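Long-range contacts in 83aa long hypothetical transcriptional regulator asnC (Sulfolobus tokodaii, PDB 2ZBC), which probably senses amino acids as a stand-alone RAM module of the Lrp/AsnC family and binds isoleucine in pockets formed between its subunits: residues A2-L7 with T69-I74; L7-A12 with G36-V41; E15-E20 with L63-S68; S26-V31 with I40-E45. All blocks are in the same frame, centred on the assembly; numbering follows the deposited sequence.

Contact 1. Residues A2-L7 with T69-I74; sequences ASAIVL and TLTMII. With ILE (isoleucine), chain I.
This buried antiparallel pairing joins strands 3-10 and 66-75 in the four-stranded sheet of the RAM module, a ferredoxin-like fold. The short segments run at 161° to each other. Ile-5 with Met-72 and Leu-7 with Leu-70 are hydrogen-bonded pairs, each closed by two N-H...O bonds; Ala-4 with Ile-73 and Val-6 with Thr-71 are the non-hydrogen-bonded ones. On the face of Ile-5 and Leu-7, the selenomethionine at Met-72 bends at chi3 (-75°), which carries its CE in between the two residues. There CE presses tightly on Ile-5 CG2 (3.5 Å) and meets Leu-7 CG at 3.6 Å. Val-41 of a second subunit packs on Met-72. On the other face, Thr-71 CG2 rests against Ala-4 CB at 3.8 Å, while Val-6 CG1 touches Thr-69 CB. The outer edge of strand 66-75 grips the carboxylate of a bound isoleucine: Thr-69 OG1 and Thr-71 OG1 both donate to OXT (2.6 and 2.8 Å), and Thr-71 N donates to the ligand O at 2.9 Å. Arg-61 bonds Thr-69 OG1. Three donors on two oxygens suggest that this side of the pocket recognises the carboxylate common to amino acids, leaving any choice of side chain to other parts of the site.

Contact 2. Residues L7-A12 with G36-V41; sequences LINTDA and GVYDIV. With ILE (isoleucine), chain J.
Rotation about chi1 to -62°, with CG anti to the carbonyl carbon, brings the carboxylate of Asp-39 up to the backbone of Thr-10, and a similar turn of Tyr-38 (chi1 -49°) lays its ring against Leu-7. Asp-39 OD2 accepts from Thr-10 N at 2.9 Å on its anti lone pair, the one away from the other oxygen. That other oxygen, OD1, takes the amino group of a bound isoleucine, whose N lies 2.8 Å away. The carboxylate therefore bridges strand and ligand, and the bond from Thr-10 helps fix its rotation. Gly-36 closes on the same ligand with its backbone N and O, the O accepting from the amino N and the N donating to the ligand O. Leu-7 CD1 sits over the centre of the Tyr-38 ring in a CH-pi contact, 3.9 Å from the centroid; Val-37 CG1 lies on the opposite face, shifted toward the rim. Behind these side chains is a classic beta bulge: Ile-8 O accepts from both Asp-39 N and Ile-40 N, each at 3.0 Å, while Ile-8 N returns a bond to Ile-40 O at 2.7 Å. The bulge lies where strand 40-45 begins and probably helps to turn Asp-39 toward the pocket. Arg-61 of a fifth subunit makes a salt bridge to Asp-39 OD2. Around the contact, helix 15-22 covers Ile-8, Thr-10 and Ile-40 through Leu-22 and Val-18, and strand 66-75 flanks Leu-7 and Tyr-38 with Met-72 and Leu-70.

Contact 3. Residues E15-E20 with L63-S68; sequences EDEVFE and LPKVRS. With ILE (isoleucine), chain J.
The carboxylate of Glu-17 is approached by Lys-65 NZ from the syn side of OE2, 28° out of the carboxylate plane, so the ammonium stands somewhat above the flat group rather than level with it. This salt bridge, 3.0 Å from OE2 to NZ with a weak second bond to OE1, ties helix 15-22 of the ferredoxin-like fold to a type II beta turn, Leu-63 to Val-66, that leads into strand 66-75. The turn is closed by Val-66 N bonding to Leu-63 O, and Lys-65 occupies its third position with a positive phi of 83°. From there an extended lysine chain spans the gap to the helix at the molecular surface.

Beneath the ion pair the packing is apolar and rests on Val-18, which points from the helix toward the turn. Its two methyls divide the work. CG1 meets Val-66 CG2 at 3.8 Å, the two side chains crossing at about a right angle, and has a looser touch on Leu-63. CG2 sits over the turn itself, 4.0 Å from Lys-65 CB. At the start of the same helix, Glu-15 turns the other way, to line an isoleucine pocket, and forms a salt bridge with Arg-61 of a fifth subunit. The closest approach of Val-18 to the turn backbone is made by CG2, which lies 3.5 Å from Pro-64 O.

Contact 4. Residues S26-V31 with I40-E45; sequences SEVTEV and IVVKVE
Val-31 and Val-42 stand side by side on one face of the hairpin of strands 28-34 and 40-45, their methyls meeting at 3.5 Å between Val-31 CG2 and Val-42 CG1. With chi1 at 54°, Val-31 has CG2 anti to its own nitrogen, and this methyl also reaches Ile-40 CG2 at 3.8 Å, filling the hollow between Ile-40 and Val-42. Val-28 CG1 touches the same methyl of Val-42, CG1, more loosely at 4.3 Å, from a direction roughly at right angles to that of Val-31.

The opposite face is shaped by Lys-43. Its aliphatic chain runs in the groove between Thr-29 and Glu-30: Thr-29 OG1 sits 3.5 Å from Lys-43 CB, and Glu-30 OE2 lies 3.6 Å from Lys-43 CD. Bends at chi3 and chi4 lead the ammonium off, and the charged atoms of Lys-43 and Glu-30 remain 5.5 Å apart. Glu-30 OE1 instead accepts a hydrogen bond from His-32 NE2. Thr-29 CG2 leans on Glu-45 CB.

A beta bulge shifts the register by one between Val-28 and Glu-30. Lys-43 consequently bonds two different residues, its O accepting from Thr-29 N and its N donating to Glu-30 O; Glu-30 N is buried without a partner. Beyond the bulge, Glu-45 N bonds Glu-27 O at 2.8 Å. The valine face is roofed by Phe-19 and Leu-22 of helix 15-22 and by Leu-52 and Phe-55 of helix 49-60, while strand 40-45 is flanked by strand 3-10, and Glu-30 and Val-31 pair with a strand of a second subunit.

In the fold
Contacts 1, 2 and 4 are successive seams of one antiparallel sheet, and contact 3 fastens helix 15-22 to its end. Contacts 1 and 2 share Leu-7, with centres about 14 Å apart, whereas contact 4 shares Ile-40 and Val-41 with contact 2. Strands 3-10 and 40-45 link contacts 1 and 4, where Ala-4 O lies 2.8 Å from Val-44 N. Between contacts 2 and 3, whose centres are about 9 Å apart, Asp-11 N approaches Lys-65 O at 2.9 Å. The isoleucine sites lie between subunits: contact 1 supplies the threonines that bind one ligand's carboxylate, while contacts 2 and 3 bring Gly-36, Asp-39 and Glu-15 to another ligand.

Contact 1. Residues A2-L7 with T69-I74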
loop_
_atom_site.group_PDB
_atom_site.type_symbol
_atom_site.label_atom_id
_atom_site.label_comp_id
_atom_site.label_asym_id
_atom_site.label_seq_id
_atom_site.Cartn_x
_atom_site.Cartn_y
_atom_site.Cartn_z
ATOM N N ALA A 2 -13.139 -8.368 24.323
ATOM C CA ALA A 2 -12.837 -7.820 22.937
ATOM C C ALA A 2 -11.444 -8.329 22.520
ATOM O O ALA A 2 -10.544 -8.351 23.366
ATOM C CB ALA A 2 -12.817 -6.357 22.993
ATOM N N SER A 3 -11.290 -8.748 21.250
ATOM C CA SER A 3 -10.085 -9.374 20.728
ATOM C C SER A 3 -9.660 -8.669 19.436
ATOM O O SER A 3 -10.486 -8.287 18.617
ATOM C CB SER A 3 -10.338 -10.846 20.408
ATOM O OG SER A 3 -10.958 -11.553 21.513
ATOM N N ALA A 4 -8.356 -8.549 19.266
ATOM C CA ALA A 4 -7.857 -7.972 18.086
ATOM C C ALA A 4 -6.382 -8.391 17.897
ATOM O O ALA A 4 -5.703 -8.787 18.845
ATOM C CB ALA A 4 -8.013 -6.486 18.144
ATOM N N ILE A 5 -5.942 -8.296 16.671
ATOM C CA ILE A 5 -4.549 -8.454 16.349
ATOM C C ILE A 5 -4.052 -7.127 15.859
ATOM O O ILE A 5 -4.689 -6.552 14.959
ATOM C CB ILE A 5 -4.422 -9.480 15.277
ATOM C CG1 ILE A 5 -4.904 -10.849 15.709
ATOM C CG2 ILE A 5 -2.943 -9.606 14.777
ATOM C CD1 ILE A 5 -4.105 -11.469 16.686
ATOM N N VAL A 6 -2.960 -6.604 16.463
ATOM C CA VAL A 6 -2.443 -5.301 16.129
ATOM C C VAL A 6 -1.077 -5.449 15.469
ATOM O O VAL A 6 -0.189 -6.092 16.017
ATOM C CB VAL A 6 -2.311 -4.410 17.373
ATOM C CG1 VAL A 6 -1.882 -3.034 16.998
ATOM C CG2 VAL A 6 -3.671 -4.327 18.130
ATOM N N LEU A 7 -0.941 -4.877 14.287
ATOM C CA LEU A 7 0.321 -4.892 13.552
ATOM C C LEU A 7 1.052 -3.558 13.860
ATOM O O LEU A 7 0.498 -2.457 13.657
ATOM C CB LEU A 7 0.082 -5.027 12.047
ATOM C CG LEU A 7 -0.819 -6.220 11.657
ATOM C CD1 LEU A 7 -1.200 -6.206 10.221
ATOM C CD2 LEU A 7 -0.112 -7.505 12.049
ATOM N N THR A 69 0.309 1.783 14.108
ATOM C CA THR A 69 -0.406 0.524 14.417
ATOM C C THR A 69 -1.569 0.349 13.443
ATOM O O THR A 69 -2.220 1.336 13.042
ATOM C CB THR A 69 -0.916 0.504 15.856
ATOM O OG1 THR A 69 -1.916 1.530 16.019
ATOM C CG2 THR A 69 0.150 0.800 16.859
ATOM N N LEU A 70 -1.850 -0.919 13.130
ATOM C CA LEU A 70 -2.991 -1.297 12.341
ATOM C C LEU A 70 -3.726 -2.387 13.143
ATOM O O LEU A 70 -3.193 -3.497 13.269
ATOM C CB LEU A 70 -2.484 -1.852 11.021
ATOM C CG LEU A 70 -3.451 -2.038 9.864
ATOM C CD1 LEU A 70 -2.746 -2.320 8.573
ATOM C CD2 LEU A 70 -4.427 -3.077 10.111
ATOM N N THR A 71 -4.892 -2.080 13.647
ATOM C CA THR A 71 -5.672 -3.002 14.538
ATOM C C THR A 71 -6.705 -3.699 13.702
ATOM O O THR A 71 -7.470 -3.062 13.019
ATOM C CB THR A 71 -6.357 -2.186 15.691
ATOM O OG1 THR A 71 -5.348 -1.561 16.495
ATOM C CG2 THR A 71 -7.227 -3.107 16.677
HETATM N N MSE A 72 -6.681 -5.020 13.747
HETATM C CA MSE A 72 -7.566 -5.834 13.014
HETATM C C MSE A 72 -8.523 -6.416 14.082
HETATM O O MSE A 72 -8.126 -7.264 14.866
HETATM C CB MSE A 72 -6.757 -6.950 12.347
HETATM C CG MSE A 72 -5.778 -6.340 11.246
HETATM SE SE MSE A 72 -4.943 -7.834 10.298
HETATM C CE MSE A 72 -3.744 -8.337 11.666
ATOM N N ILE A 73 -9.731 -5.916 14.110
ATOM C CA ILE A 73 -10.761 -6.445 14.997
ATOM C C ILE A 73 -11.096 -7.833 14.525
ATOM O O ILE A 73 -11.312 -8.062 13.342
ATOM C CB ILE A 73 -12.045 -5.522 14.994
ATOM C CG1 ILE A 73 -11.686 -4.083 15.389
ATOM C CG2 ILE A 73 -13.090 -6.131 15.930
ATOM C CD1 ILE A 73 -11.199 -3.991 16.759
ATOM N N ILE A 74 -11.104 -8.800 15.453
ATOM C CA ILE A 74 -11.428 -10.172 15.192
ATOM C C ILE A 74 -12.946 -10.368 15.206
ATOM O O ILE A 74 -13.652 -9.813 16.066
ATOM C CB ILE A 74 -10.757 -11.091 16.257
ATOM C CG1 ILE A 74 -9.266 -11.221 15.941
ATOM C CG2 ILE A 74 -11.285 -12.528 16.258
ATOM C CD1 ILE A 74 -8.463 -11.682 17.141
HETATM N N ILE I . -6.334 3.181 13.372
HETATM C CA ILE I . -5.438 2.828 14.516
HETATM C C ILE I . -5.284 1.304 14.705
HETATM O O ILE I . -6.020 0.585 13.969
HETATM C CB ILE I . -5.971 3.427 15.805
HETATM C CG1 ILE I . -7.222 2.706 16.294
HETATM C CG2 ILE I . -6.387 4.846 15.549
HETATM C CD1 ILE I . -7.775 3.335 17.525
HETATM O OXT ILE I . -4.437 0.862 15.560
#

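Contact 2. Residues L7-A12 with G36-V41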
loop_
_atom_site.group_PDB
_atom_site.type_symbol
_atom_site.label_atom_id
_atom_site.label_comp_id
_atom_site.label_asym_id
_atom_site.label_seq_id
_atom_site.Cartn_x
_atom_site.Cartn_y
_atom_site.Cartn_z
ATOM N N LEU A 7 -0.941 -4.877 14.287
ATOM C CA LEU A 7 0.321 -4.892 13.552
ATOM C C LEU A 7 1.052 -3.558 13.860
ATOM O O LEU A 7 0.498 -2.457 13.657
ATOM C CB LEU A 7 0.082 -5.027 12.047
ATOM C CG LEU A 7 -0.819 -6.220 11.657
ATOM C CD1 LEU A 7 -1.200 -6.206 10.221
ATOM C CD2 LEU A 7 -0.112 -7.505 12.049
ATOM N N ILE A 8 2.259 -3.641 14.386
ATOM C CA ILE A 8 2.940 -2.431 14.858
ATOM C C ILE A 8 4.138 -2.185 13.964
ATOM O O ILE A 8 4.860 -3.128 13.658
ATOM C CB ILE A 8 3.376 -2.648 16.286
ATOM C CG1 ILE A 8 2.153 -2.843 17.208
ATOM C CG2 ILE A 8 4.107 -1.450 16.803
ATOM C CD1 ILE A 8 2.567 -3.232 18.597
ATOM N N ASN A 9 4.383 -0.927 13.595
ATOM C CA ASN A 9 5.645 -0.520 12.991
ATOM C C ASN A 9 6.294 0.348 13.993
ATOM O O ASN A 9 5.643 1.256 14.564
ATOM C CB ASN A 9 5.511 0.251 11.655
ATOM C CG ASN A 9 5.288 -0.703 10.462
ATOM O OD1 ASN A 9 6.237 -1.092 9.689
ATOM N ND2 ASN A 9 4.037 -1.061 10.287
ATOM N N THR A 10 7.600 0.147 14.166
ATOM C CA THR A 10 8.376 0.966 15.120
ATOM C C THR A 10 9.292 1.934 14.355
ATOM O O THR A 10 9.450 1.797 13.156
ATOM C CB THR A 10 9.269 0.099 16.014
ATOM O OG1 THR A 10 10.248 -0.614 15.247
ATOM C CG2 THR A 10 8.461 -0.981 16.698
ATOM N N ASP A 11 9.861 2.921 15.071
ATOM C CA ASP A 11 10.999 3.682 14.558
ATOM C C ASP A 11 12.067 2.666 14.166
ATOM O O ASP A 11 12.152 1.532 14.737
ATOM C CB ASP A 11 11.573 4.615 15.603
ATOM C CG ASP A 11 10.658 5.759 15.898
ATOM O OD1 ASP A 11 9.714 6.033 15.111
ATOM O OD2 ASP A 11 10.859 6.431 16.914
ATOM N N ALA A 12 12.860 3.013 13.154
ATOM C CA ALA A 12 13.834 2.031 12.666
ATOM C C ALA A 12 14.770 1.712 13.880
ATOM O O ALA A 12 15.271 2.620 14.575
ATOM C CB ALA A 12 14.568 2.555 11.399
ATOM N N GLY A 36 9.167 -8.385 7.543
ATOM C CA GLY A 36 8.393 -7.896 6.421
ATOM C C GLY A 36 7.867 -6.523 6.730
ATOM O O GLY A 36 8.448 -5.717 7.468
ATOM N N VAL A 37 6.756 -6.212 6.070
ATOM C CA VAL A 37 6.283 -4.835 6.090
ATOM C C VAL A 37 5.844 -4.266 7.471
ATOM O O VAL A 37 5.818 -3.067 7.678
ATOM C CB VAL A 37 5.296 -4.612 4.955
ATOM C CG1 VAL A 37 3.983 -5.158 5.230
ATOM C CG2 VAL A 37 5.253 -3.105 4.589
ATOM N N TYR A 38 5.535 -5.141 8.405
ATOM C CA TYR A 38 5.292 -4.801 9.799
ATOM C C TYR A 38 6.403 -5.415 10.672
ATOM O O TYR A 38 7.154 -6.312 10.229
ATOM C CB TYR A 38 3.877 -5.360 10.249
ATOM C CG TYR A 38 2.804 -5.011 9.286
ATOM C CD1 TYR A 38 2.248 -3.751 9.267
ATOM C CD2 TYR A 38 2.346 -5.949 8.366
ATOM C CE1 TYR A 38 1.296 -3.454 8.376
ATOM C CE2 TYR A 38 1.389 -5.649 7.471
ATOM C CZ TYR A 38 0.875 -4.393 7.466
ATOM O OH TYR A 38 -0.049 -4.121 6.479
ATOM N N ASP A 39 6.545 -4.875 11.876
ATOM C CA ASP A 39 7.641 -5.162 12.733
ATOM C C ASP A 39 7.267 -5.993 13.924
ATOM O O ASP A 39 8.085 -6.846 14.334
ATOM C CB ASP A 39 8.194 -3.908 13.271
ATOM C CG ASP A 39 8.733 -2.998 12.143
ATOM O OD1 ASP A 39 9.145 -3.556 11.109
ATOM O OD2 ASP A 39 8.695 -1.758 12.247
ATOM N N ILE A 40 6.074 -5.757 14.475
ATOM C CA ILE A 40 5.588 -6.579 15.590
ATOM C C ILE A 40 4.104 -6.897 15.438
ATOM O O ILE A 40 3.319 -6.068 14.940
ATOM C CB ILE A 40 5.732 -5.787 16.895
ATOM C CG1 ILE A 40 7.189 -5.411 17.194
ATOM C CG2 ILE A 40 5.095 -6.477 18.070
ATOM C CD1 ILE A 40 7.384 -4.560 18.416
ATOM N N VAL A 41 3.726 -8.104 15.878
ATOM C CA VAL A 41 2.330 -8.587 15.797
ATOM C C VAL A 41 1.974 -8.849 17.234
ATOM O O VAL A 41 2.686 -9.539 17.907
ATOM C CB VAL A 41 2.168 -9.870 14.969
ATOM C CG1 VAL A 41 0.728 -10.386 15.115
ATOM C CG2 VAL A 41 2.586 -9.711 13.576
HETATM N N ILE J . 10.030 -5.848 9.873
HETATM C CA ILE J . 11.451 -5.372 9.770
HETATM C C ILE J . 12.105 -5.815 8.528
HETATM O O ILE J . 11.515 -6.694 7.861
HETATM C CB ILE J . 12.281 -5.740 11.011
HETATM C CG1 ILE J . 12.669 -7.232 11.072
HETATM C CG2 ILE J . 11.608 -5.278 12.233
HETATM C CD1 ILE J . 13.654 -7.564 12.209
HETATM O OXT ILE J . 13.142 -5.200 8.248
#

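Contact 3. Residues E15-E20 with L63-S68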
loop_
_atom_site.group_PDB
_atom_site.type_symbol
_atom_site.label_atom_id
_atom_site.label_comp_id
_atom_site.label_asym_id
_atom_site.label_seq_id
_atom_site.Cartn_x
_atom_site.Cartn_y
_atom_site.Cartn_z
ATOM N N GLU A 15 12.389 -1.930 17.506
ATOM C CA GLU A 15 11.543 -3.121 17.650
ATOM C C GLU A 15 11.779 -3.988 18.914
ATOM O O GLU A 15 10.813 -4.451 19.499
ATOM C CB GLU A 15 11.472 -3.977 16.388
ATOM C CG GLU A 15 12.778 -4.529 15.860
ATOM C CD GLU A 15 13.473 -3.554 14.933
ATOM O OE1 GLU A 15 14.296 -3.992 14.186
ATOM O OE2 GLU A 15 13.185 -2.388 14.964
ATOM N N ASP A 16 13.031 -4.223 19.314
ATOM C CA ASP A 16 13.292 -5.057 20.503
ATOM C C ASP A 16 12.828 -4.386 21.789
ATOM O O ASP A 16 12.312 -5.063 22.724
ATOM C CB ASP A 16 14.779 -5.436 20.604
ATOM C CG ASP A 16 15.254 -6.284 19.433
ATOM O OD1 ASP A 16 14.446 -6.733 18.586
ATOM O OD2 ASP A 16 16.461 -6.557 19.291
ATOM N N GLU A 17 12.981 -3.070 21.835
ATOM C CA GLU A 17 12.671 -2.285 23.036
ATOM C C GLU A 17 11.155 -2.266 23.160
ATOM O O GLU A 17 10.602 -2.460 24.244
ATOM C CB GLU A 17 13.204 -0.869 22.967
ATOM C CG GLU A 17 14.714 -0.763 23.176
ATOM C CD GLU A 17 15.187 0.659 22.956
ATOM O OE1 GLU A 17 14.745 1.578 23.686
ATOM O OE2 GLU A 17 15.998 0.833 22.065
ATOM N N VAL A 18 10.483 -2.098 22.015
ATOM C CA VAL A 18 9.036 -2.139 22.043
ATOM C C VAL A 18 8.509 -3.516 22.443
ATOM O O VAL A 18 7.557 -3.643 23.222
ATOM C CB VAL A 18 8.416 -1.632 20.694
ATOM C CG1 VAL A 18 6.834 -1.813 20.709
ATOM C CG2 VAL A 18 8.770 -0.189 20.422
ATOM N N PHE A 19 9.065 -4.566 21.884
ATOM C CA PHE A 19 8.675 -5.954 22.216
ATOM C C PHE A 19 8.807 -6.184 23.739
ATOM O O PHE A 19 7.872 -6.677 24.388
ATOM C CB PHE A 19 9.579 -6.950 21.423
ATOM C CG PHE A 19 9.483 -8.379 21.894
ATOM C CD1 PHE A 19 8.647 -9.297 21.255
ATOM C CD2 PHE A 19 10.224 -8.821 22.974
ATOM C CE1 PHE A 19 8.558 -10.593 21.709
ATOM C CE2 PHE A 19 10.153 -10.120 23.433
ATOM C CZ PHE A 19 9.339 -11.020 22.780
ATOM N N GLU A 20 9.922 -5.741 24.303
ATOM C CA GLU A 20 10.152 -5.818 25.751
ATOM C C GLU A 20 9.040 -5.121 26.584
ATOM O O GLU A 20 8.611 -5.671 27.561
ATOM C CB GLU A 20 11.523 -5.237 26.100
ATOM C CG GLU A 20 11.909 -5.083 27.592
ATOM C CD GLU A 20 13.402 -4.634 27.783
ATOM O OE1 GLU A 20 13.907 -3.586 27.158
ATOM O OE2 GLU A 20 14.087 -5.375 28.559
ATOM N N LEU A 63 3.670 4.332 23.327
ATOM C CA LEU A 63 4.938 3.762 23.759
ATOM C C LEU A 63 6.073 4.383 22.960
ATOM O O LEU A 63 5.942 4.557 21.732
ATOM C CB LEU A 63 4.979 2.261 23.521
ATOM C CG LEU A 63 4.014 1.358 24.337
ATOM C CD1 LEU A 63 4.219 -0.041 23.914
ATOM C CD2 LEU A 63 4.135 1.543 25.877
ATOM N N PRO A 64 7.188 4.682 23.613
ATOM C CA PRO A 64 8.410 5.095 22.880
ATOM C C PRO A 64 8.731 4.166 21.763
ATOM O O PRO A 64 8.765 2.948 21.900
ATOM C CB PRO A 64 9.503 5.016 23.939
ATOM C CG PRO A 64 8.733 5.301 25.269
ATOM C CD PRO A 64 7.438 4.533 25.047
ATOM N N LYS A 65 8.876 4.789 20.612
ATOM C CA LYS A 65 9.381 4.194 19.381
ATOM C C LYS A 65 8.293 3.476 18.652
ATOM O O LYS A 65 8.570 2.904 17.614
ATOM C CB LYS A 65 10.625 3.317 19.636
ATOM C CG LYS A 65 11.731 4.113 20.416
ATOM C CD LYS A 65 13.156 3.529 20.246
ATOM C CE LYS A 65 14.225 4.426 20.864
ATOM N NZ LYS A 65 15.485 3.643 21.118
ATOM N N VAL A 66 7.031 3.530 19.105
ATOM C CA VAL A 66 5.974 3.069 18.215
ATOM C C VAL A 66 5.678 4.176 17.182
ATOM O O VAL A 66 5.359 5.312 17.494
ATOM C CB VAL A 66 4.695 2.596 19.033
ATOM C CG1 VAL A 66 3.546 2.454 18.193
ATOM C CG2 VAL A 66 5.007 1.363 19.734
ATOM N N ARG A 67 5.684 3.795 15.935
ATOM C CA ARG A 67 5.382 4.710 14.872
ATOM C C ARG A 67 3.924 4.642 14.366
ATOM O O ARG A 67 3.194 5.687 14.192
ATOM C CB ARG A 67 6.312 4.398 13.707
ATOM C CG ARG A 67 6.058 5.237 12.496
ATOM C CD ARG A 67 6.926 4.779 11.292
ATOM N NE ARG A 67 8.311 5.166 11.517
ATOM C CZ ARG A 67 9.352 4.768 10.758
ATOM N NH1 ARG A 67 9.157 3.895 9.756
ATOM N NH2 ARG A 67 10.576 5.210 11.067
ATOM N N SER A 68 3.524 3.432 14.060
ATOM C CA SER A 68 2.162 3.193 13.591
ATOM C C SER A 68 1.632 1.871 14.103
ATOM O O SER A 68 2.390 0.960 14.514
ATOM C CB SER A 68 2.171 3.292 12.068
ATOM O OG SER A 68 2.814 2.238 11.473
HETATM N N ILE J . 10.030 -5.848 9.873
HETATM C CA ILE J . 11.451 -5.372 9.770
HETATM C C ILE J . 12.105 -5.815 8.528
HETATM O O ILE J . 11.515 -6.694 7.861
HETATM C CB ILE J . 12.281 -5.740 11.011
HETATM C CG1 ILE J . 12.669 -7.232 11.072
HETATM C CG2 ILE J . 11.608 -5.278 12.233
HETATM C CD1 ILE J . 13.654 -7.564 12.209
HETATM O OXT ILE J . 13.142 -5.200 8.248
#

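Contact 4. Residues S26-V31 with I40-E45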
loop_
_atom_site.group_PDB
_atom_site.type_symbol
_atom_site.label_atom_id
_atom_site.label_comp_id
_atom_site.label_asym_id
_atom_site.label_seq_id
_atom_site.Cartn_x
_atom_site.Cartn_y
_atom_site.Cartn_z
ATOM N N SER A 26 -0.774 -7.163 30.538
ATOM C CA SER A 26 -1.747 -8.271 30.650
ATOM C C SER A 26 -2.670 -8.408 29.429
ATOM O O SER A 26 -3.151 -9.472 29.107
ATOM C CB SER A 26 -2.610 -8.061 31.925
ATOM O OG SER A 26 -1.769 -8.165 33.090
ATOM N N GLU A 27 -2.978 -7.298 28.783
ATOM C CA GLU A 27 -3.840 -7.308 27.603
ATOM C C GLU A 27 -3.172 -7.949 26.387
ATOM O O GLU A 27 -3.870 -8.325 25.406
ATOM C CB GLU A 27 -4.240 -5.890 27.242
ATOM C CG GLU A 27 -5.016 -5.155 28.336
ATOM C CD GLU A 27 -4.170 -4.349 29.319
ATOM O OE1 GLU A 27 -2.924 -4.571 29.365
ATOM O OE2 GLU A 27 -4.766 -3.487 30.023
ATOM N N VAL A 28 -1.820 -8.026 26.409
ATOM C CA VAL A 28 -1.063 -8.607 25.333
ATOM C C VAL A 28 -0.906 -10.088 25.638
ATOM O O VAL A 28 -0.130 -10.430 26.516
ATOM C CB VAL A 28 0.334 -7.943 25.227
ATOM C CG1 VAL A 28 1.199 -8.736 24.335
ATOM C CG2 VAL A 28 0.198 -6.566 24.729
ATOM N N THR A 29 -1.662 -10.954 24.954
ATOM C CA THR A 29 -1.588 -12.380 25.153
ATOM C C THR A 29 -0.552 -13.059 24.291
ATOM O O THR A 29 -0.095 -14.181 24.646
ATOM C CB THR A 29 -2.921 -13.055 24.944
ATOM O OG1 THR A 29 -3.314 -12.927 23.565
ATOM C CG2 THR A 29 -4.009 -12.308 25.764
ATOM N N GLU A 30 -0.153 -12.392 23.180
ATOM C CA GLU A 30 1.047 -12.821 22.460
ATOM C C GLU A 30 1.711 -11.616 21.816
ATOM O O GLU A 30 1.059 -10.621 21.463
ATOM C CB GLU A 30 0.829 -13.776 21.253
ATOM C CG GLU A 30 -0.337 -14.660 21.303
ATOM C CD GLU A 30 -0.587 -15.388 19.991
ATOM O OE1 GLU A 30 0.290 -15.511 19.037
ATOM O OE2 GLU A 30 -1.703 -15.906 20.019
ATOM N N VAL A 31 2.987 -11.800 21.535
ATOM C CA VAL A 31 3.759 -10.714 20.884
ATOM C C VAL A 31 4.932 -11.358 20.162
ATOM O O VAL A 31 5.603 -12.264 20.659
ATOM C CB VAL A 31 4.145 -9.628 21.908
ATOM C CG1 VAL A 31 4.878 -10.196 23.113
ATOM C CG2 VAL A 31 4.960 -8.506 21.315
ATOM N N ILE A 40 6.074 -5.757 14.475
ATOM C CA ILE A 40 5.588 -6.579 15.590
ATOM C C ILE A 40 4.104 -6.897 15.438
ATOM O O ILE A 40 3.319 -6.068 14.940
ATOM C CB ILE A 40 5.732 -5.787 16.895
ATOM C CG1 ILE A 40 7.189 -5.411 17.194
ATOM C CG2 ILE A 40 5.095 -6.477 18.070
ATOM C CD1 ILE A 40 7.384 -4.560 18.416
ATOM N N VAL A 41 3.726 -8.104 15.878
ATOM C CA VAL A 41 2.330 -8.587 15.797
ATOM C C VAL A 41 1.974 -8.849 17.234
ATOM O O VAL A 41 2.686 -9.539 17.907
ATOM C CB VAL A 41 2.168 -9.870 14.969
ATOM C CG1 VAL A 41 0.728 -10.386 15.115
ATOM C CG2 VAL A 41 2.586 -9.711 13.576
ATOM N N VAL A 42 0.913 -8.248 17.732
ATOM C CA VAL A 42 0.425 -8.576 19.063
ATOM C C VAL A 42 -1.002 -9.078 18.986
ATOM O O VAL A 42 -1.779 -8.632 18.129
ATOM C CB VAL A 42 0.453 -7.374 20.048
ATOM C CG1 VAL A 42 1.878 -7.017 20.467
ATOM C CG2 VAL A 42 -0.213 -6.226 19.540
ATOM N N LYS A 43 -1.337 -10.035 19.822
ATOM C CA LYS A 43 -2.758 -10.333 20.094
ATOM C C LYS A 43 -3.172 -9.608 21.353
ATOM O O LYS A 43 -2.501 -9.675 22.379
ATOM C CB LYS A 43 -2.968 -11.830 20.208
ATOM C CG LYS A 43 -4.470 -12.223 20.132
ATOM C CD LYS A 43 -4.542 -13.693 19.687
ATOM C CE LYS A 43 -5.502 -14.483 20.479
ATOM N NZ LYS A 43 -6.817 -13.935 20.459
ATOM N N VAL A 44 -4.269 -8.878 21.296
ATOM C CA VAL A 44 -4.723 -8.114 22.425
ATOM C C VAL A 44 -6.053 -8.690 22.822
ATOM O O VAL A 44 -6.859 -8.918 21.988
ATOM C CB VAL A 44 -4.929 -6.656 22.067
ATOM C CG1 VAL A 44 -5.594 -5.919 23.204
ATOM C CG2 VAL A 44 -3.622 -6.035 21.683
ATOM N N GLU A 45 -6.215 -9.011 24.086
ATOM C CA GLU A 45 -7.521 -9.392 24.643
ATOM C C GLU A 45 -7.855 -8.399 25.739
ATOM O O GLU A 45 -7.059 -8.201 26.679
ATOM C CB GLU A 45 -7.424 -10.827 25.203
ATOM C CG GLU A 45 -8.696 -11.389 25.890
ATOM C CD GLU A 45 -9.883 -11.642 24.958
ATOM O OE1 GLU A 45 -9.647 -11.963 23.737
ATOM O OE2 GLU A 45 -11.056 -11.482 25.467
#